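DUF4875 domain-containing protein (Desulfovibrio piger, PDB 4LG3) is of unknown function, a member of the DUF4875 family in the CamS-like clan, with a mixed beta sheet and several helices. Local coordinates at residues 46-51 and 121-125; 52-57 and 118-122. One frame throughout, in Å; residues are numbered along the deposited sequence.

Interaction 1: residues 46-51 and 121-125; sequences RDSSTV and RGLTA. With SO4 (sulfate ion), chain E.
The backbone N of Ser48 donates to Leu123 O at 2.8 Å, and the hydroxyl of the same serine returns the favour, Ser48 OG accepting from Leu123 N at 3.0 Å. Two bonds thus join one residue pair, one through backbone atoms and one through a side chain whose chi1 of 49° sets OG between its own N and carbonyl carbon, facing Leu123. Asp47 works with both oxygens. Its OD1 takes the N-H of Ser49 in an Asx turn at 3.0 Å, nearly along the C-O axis, while OD2 receives Ala125 N at 3.1 Å from well above the carboxylate plane. Beside them, Ser49 CB lies 3.6 Å from Thr124 CG2. The extended Arg121 side chain brings NH1 to Gly122 O at 2.9 Å, in the carbonyl plane though tilted from the guanidinium plane; NH1 also forms a salt bridge with Glu127. Arg46 points elsewhere, its guanidinium edge holding a sulfate, probably from the crystallisation liquor, that Lys38 N also binds. A loop between strand 42-44 and helix 53-71 is thereby tied to the start of helix 125-137, where Thr124 is the N-cap and Leu123 packs on Leu128 and Gln131.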
loop_
_atom_site.group_PDB
_atom_site.type_symbol
_atom_site.label_atom_id
_atom_site.label_comp_id
_atom_site.label_asym_id
_atom_site.label_seq_id
_atom_site.Cartn_x
_atom_site.Cartn_y
_atom_site.Cartn_z
ATOM N N ARG A 46 -6.275 1.225 12.603
ATOM C CA ARG A 46 -6.386 -0.016 13.361
ATOM C C ARG A 46 -7.069 -1.133 12.568
ATOM O O ARG A 46 -6.653 -2.278 12.675
ATOM C CB ARG A 46 -7.111 0.240 14.694
ATOM C CG ARG A 46 -6.323 1.140 15.644
ATOM C CD ARG A 46 -6.864 1.098 17.051
ATOM N NE ARG A 46 -7.507 2.356 17.419
ATOM C CZ ARG A 46 -7.126 3.135 18.433
ATOM N NH1 ARG A 46 -6.083 2.799 19.187
ATOM N NH2 ARG A 46 -7.776 4.259 18.695
ATOM N N ASP A 47 -8.113 -0.804 11.791
ATOM C CA ASP A 47 -8.876 -1.763 10.996
ATOM C C ASP A 47 -9.406 -1.082 9.734
ATOM O O ASP A 47 -10.154 -0.129 9.838
ATOM C CB ASP A 47 -10.032 -2.348 11.847
ATOM C CG ASP A 47 -10.678 -3.631 11.325
ATOM O OD1 ASP A 47 -11.133 -3.638 10.161
ATOM O OD2 ASP A 47 -10.785 -4.609 12.108
ATOM N N SER A 48 -9.016 -1.561 8.555
ATOM C CA SER A 48 -9.483 -1.011 7.273
ATOM C C SER A 48 -10.387 -2.029 6.496
ATOM O O SER A 48 -10.685 -1.816 5.313
ATOM C CB SER A 48 -8.298 -0.567 6.404
ATOM O OG SER A 48 -7.273 -1.540 6.282
ATOM N N SER A 49 -10.895 -3.073 7.176
ATOM C CA SER A 49 -11.700 -4.103 6.492
ATOM C C SER A 49 -13.058 -3.587 5.979
ATOM O O SER A 49 -13.666 -4.233 5.107
ATOM C CB SER A 49 -11.899 -5.328 7.373
ATOM O OG SER A 49 -12.488 -4.945 8.601
ATOM N N THR A 50 -13.492 -2.405 6.464
ATOM C CA THR A 50 -14.749 -1.765 6.040
ATOM C C THR A 50 -14.500 -0.688 4.977
ATOM O O THR A 50 -15.453 -0.087 4.501
ATOM C CB THR A 50 -15.496 -1.180 7.225
ATOM O OG1 THR A 50 -14.649 -0.225 7.876
ATOM C CG2 THR A 50 -15.972 -2.249 8.183
ATOM N N VAL A 51 -13.232 -0.464 4.600
ATOM C CA VAL A 51 -12.834 0.475 3.552
ATOM C C VAL A 51 -13.036 -0.252 2.207
ATOM O O VAL A 51 -12.492 -1.337 2.008
ATOM C CB VAL A 51 -11.386 1.018 3.736
ATOM C CG1 VAL A 51 -11.042 2.036 2.664
ATOM C CG2 VAL A 51 -11.209 1.640 5.118
ATOM N N ARG A 121 -10.974 -4.904 -0.379
ATOM C CA ARG A 121 -11.158 -4.331 0.977
ATOM C C ARG A 121 -9.818 -4.120 1.659
ATOM O O ARG A 121 -8.809 -4.664 1.196
ATOM C CB ARG A 121 -12.009 -5.277 1.850
ATOM C CG ARG A 121 -11.413 -6.684 2.021
ATOM C CD ARG A 121 -11.998 -7.406 3.218
ATOM N NE ARG A 121 -11.462 -8.760 3.385
ATOM C CZ ARG A 121 -10.489 -9.094 4.229
ATOM N NH1 ARG A 121 -9.918 -8.175 4.995
ATOM N NH2 ARG A 121 -10.092 -10.352 4.324
ATOM N N GLY A 122 -9.828 -3.409 2.786
ATOM C CA GLY A 122 -8.651 -3.265 3.638
ATOM C C GLY A 122 -8.544 -4.454 4.579
ATOM O O GLY A 122 -9.258 -5.444 4.407
ATOM N N LEU A 123 -7.695 -4.380 5.604
ATOM C CA LEU A 123 -7.493 -5.544 6.481
ATOM C C LEU A 123 -8.033 -5.344 7.892
ATOM O O LEU A 123 -8.145 -4.216 8.374
ATOM C CB LEU A 123 -5.983 -5.918 6.551
ATOM C CG LEU A 123 -5.165 -6.010 5.219
ATOM C CD1 LEU A 123 -3.783 -6.549 5.476
ATOM C CD2 LEU A 123 -5.848 -6.900 4.164
ATOM N N THR A 124 -8.366 -6.457 8.560
ATOM C CA THR A 124 -8.865 -6.446 9.940
ATOM C C THR A 124 -7.692 -6.205 10.883
ATOM O O THR A 124 -6.540 -6.444 10.510
ATOM C CB THR A 124 -9.590 -7.767 10.295
ATOM O OG1 THR A 124 -8.657 -8.842 10.290
ATOM C CG2 THR A 124 -10.730 -8.093 9.366
ATOM N N ALA A 125 -7.975 -5.796 12.117
ATOM C CA ALA A 125 -6.937 -5.605 13.138
ATOM C C ALA A 125 -6.125 -6.893 13.319
ATOM O O ALA A 125 -4.905 -6.831 13.465
ATOM C CB ALA A 125 -7.569 -5.193 14.457
HETATM S S SO4 E . -10.272 6.030 19.432
HETATM O O1 SO4 E . -10.854 7.374 19.501
HETATM O O2 SO4 E . -9.168 5.885 20.398
HETATM O O3 SO4 E . -11.304 5.035 19.747
HETATM O O4 SO4 E . -9.778 5.833 18.066
#

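Interaction 2: residues 52-57 and 118-122; sequences SKRQLA and ATPRG
Van der Waals contact of Lys53 and Leu56 with Ala118 and Thr119 carries this interface. The aliphatic part of Lys53 lies across the backbone at Ala118 and Thr119: with CG anti to the backbone N (chi1 -174°) and the chain extended beyond it, CG comes 3.4 Å from Thr119 O and 3.7 Å from Ala118 CB, and CE approaches Ala118 O. Its ammonium group continues past the two segments to a salt bridge with Glu175 and a hydrogen bond to Pro176 O. Leu56 brings CD1 obliquely over the Thr119 side chain, 3.2 Å from OG1, and close to the backbone at Arg121. The Ala118 methyl also packs against Leu56 CB, at 4.4 Å, and more distantly against Ala57 CB.

Polar linkage between the segments is indirect. One water accepts from Lys53 N at 3.0 Å and donates to Pro120 O at 2.9 Å, bridging the first turn of the helix to the loop.

Within the helical segment, the bonds are reciprocal: Ser52 OG accepts from Gln55 N at 3.1 Å, and Gln55 OE1 accepts from Ser52 N at 3.0 Å. This is a capping box, opening helix 53-71 where its first turn packs on the end of strand 113-118 and the loop that follows.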
loop_
_atom_site.group_PDB
_atom_site.type_symbol
_atom_site.label_atom_id
_atom_site.label_comp_id
_atom_site.label_asym_id
_atom_site.label_seq_id
_atom_site.Cartn_x
_atom_site.Cartn_y
_atom_site.Cartn_z
ATOM N N SER A 52 -13.889 0.312 1.326
ATOM C CA SER A 52 -14.165 -0.270 0.018
ATOM C C SER A 52 -12.969 -0.131 -0.951
ATOM O O SER A 52 -12.059 0.674 -0.728
ATOM C CB SER A 52 -15.395 0.375 -0.595
ATOM O OG SER A 52 -15.147 1.737 -0.883
ATOM N N LYS A 53 -13.005 -0.914 -2.039
ATOM C CA LYS A 53 -12.035 -0.891 -3.126
ATOM C C LYS A 53 -12.018 0.516 -3.735
ATOM O O LYS A 53 -10.945 1.053 -4.044
ATOM C CB LYS A 53 -12.434 -1.937 -4.192
ATOM C CG LYS A 53 -11.415 -2.091 -5.299
ATOM C CD LYS A 53 -11.868 -3.040 -6.373
ATOM C CE LYS A 53 -10.847 -3.087 -7.484
ATOM N NZ LYS A 53 -11.216 -4.069 -8.531
ATOM N N ARG A 54 -13.222 1.104 -3.888
ATOM C CA ARG A 54 -13.426 2.431 -4.441
ATOM C C ARG A 54 -12.740 3.484 -3.556
ATOM O O ARG A 54 -12.079 4.374 -4.079
ATOM C CB ARG A 54 -14.929 2.700 -4.612
ATOM C CG ARG A 54 -15.285 3.985 -5.347
ATOM C CD ARG A 54 -15.020 3.922 -6.835
ATOM N NE ARG A 54 -15.455 5.121 -7.553
ATOM C CZ ARG A 54 -14.715 6.216 -7.717
ATOM N NH1 ARG A 54 -13.497 6.294 -7.178
ATOM N NH2 ARG A 54 -15.191 7.246 -8.408
ATOM N N GLN A 55 -12.829 3.346 -2.234
ATOM C CA GLN A 55 -12.198 4.266 -1.290
ATOM C C GLN A 55 -10.671 4.136 -1.320
ATOM O O GLN A 55 -9.981 5.146 -1.247
ATOM C CB GLN A 55 -12.734 4.019 0.109
ATOM C CG GLN A 55 -14.115 4.628 0.310
ATOM C CD GLN A 55 -14.765 4.199 1.593
ATOM O OE1 GLN A 55 -14.431 3.169 2.178
ATOM N NE2 GLN A 55 -15.726 4.977 2.059
ATOM N N LEU A 56 -10.151 2.901 -1.467
ATOM C CA LEU A 56 -8.719 2.640 -1.566
ATOM C C LEU A 56 -8.157 3.276 -2.840
ATOM O O LEU A 56 -7.112 3.919 -2.796
ATOM C CB LEU A 56 -8.413 1.118 -1.521
ATOM C CG LEU A 56 -8.781 0.360 -0.209
ATOM C CD1 LEU A 56 -8.583 -1.123 -0.382
ATOM C CD2 LEU A 56 -7.976 0.868 0.980
ATOM N N ALA A 57 -8.871 3.127 -3.968
ATOM C CA ALA A 57 -8.524 3.724 -5.264
ATOM C C ALA A 57 -8.563 5.260 -5.183
ATOM O O ALA A 57 -7.605 5.908 -5.589
ATOM C CB ALA A 57 -9.474 3.226 -6.344
ATOM N N ALA A 118 -6.207 -2.038 -6.689
ATOM C CA ALA A 118 -6.821 -1.890 -5.375
ATOM C C ALA A 118 -7.332 -3.242 -4.920
ATOM O O ALA A 118 -7.809 -4.028 -5.744
ATOM C CB ALA A 118 -7.945 -0.857 -5.396
ATOM N N THR A 119 -7.168 -3.543 -3.631
ATOM C CA THR A 119 -7.658 -4.792 -3.044
ATOM C C THR A 119 -9.193 -4.658 -2.886
ATOM O O THR A 119 -9.687 -3.533 -2.744
ATOM C CB THR A 119 -6.949 -5.079 -1.704
ATOM O OG1 THR A 119 -7.027 -3.929 -0.874
ATOM C CG2 THR A 119 -5.512 -5.508 -1.860
ATOM N N PRO A 120 -9.980 -5.757 -2.852
ATOM C CA PRO A 120 -11.453 -5.586 -2.701
ATOM C C PRO A 120 -11.876 -4.939 -1.374
ATOM O O PRO A 120 -12.998 -4.463 -1.270
ATOM C CB PRO A 120 -12.008 -7.006 -2.835
ATOM C CG PRO A 120 -10.840 -7.925 -2.665
ATOM C CD PRO A 120 -9.602 -7.175 -3.047
ATOM N N ARG A 121 -10.974 -4.904 -0.379
ATOM C CA ARG A 121 -11.158 -4.331 0.977
ATOM C C ARG A 121 -9.818 -4.120 1.659
ATOM O O ARG A 121 -8.809 -4.664 1.196
ATOM C CB ARG A 121 -12.009 -5.277 1.850
ATOM C CG ARG A 121 -11.413 -6.684 2.021
ATOM C CD ARG A 121 -11.998 -7.406 3.218
ATOM N NE ARG A 121 -11.462 -8.760 3.385
ATOM C CZ ARG A 121 -10.489 -9.094 4.229
ATOM N NH1 ARG A 121 -9.918 -8.175 4.995
ATOM N NH2 ARG A 121 -10.092 -10.352 4.324
ATOM N N GLY A 122 -9.828 -3.409 2.786
ATOM C CA GLY A 122 -8.651 -3.265 3.638
ATOM C C GLY A 122 -8.544 -4.454 4.579
ATOM O O GLY A 122 -9.258 -5.444 4.407
HETATM O O HOH W 1 -15.278 -2.926 -2.022
#

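Interactions 1 and 2 follow one another along the same two parts of the chain, sharing Arg121 and Gly122, with centres about 10 Å apart; Val51 CG1 meets Leu56 CD2 at 3.7 Å where they join. Both are partly buried. Their chemistry differs with position: 46-51 with 121-125 pairs two loops mainly through hydrogen bonds, whereas 52-57 with 118-122 sets a helix against a strand end and loop mainly through aliphatic contact and one water. Each also holds a helix start, Thr124 before helix 125-137 in interaction 1 and Ser52 before helix 53-71 in interaction 2. The loop leaving strand 113-118 therefore touches the beginning of one helix and leads into another.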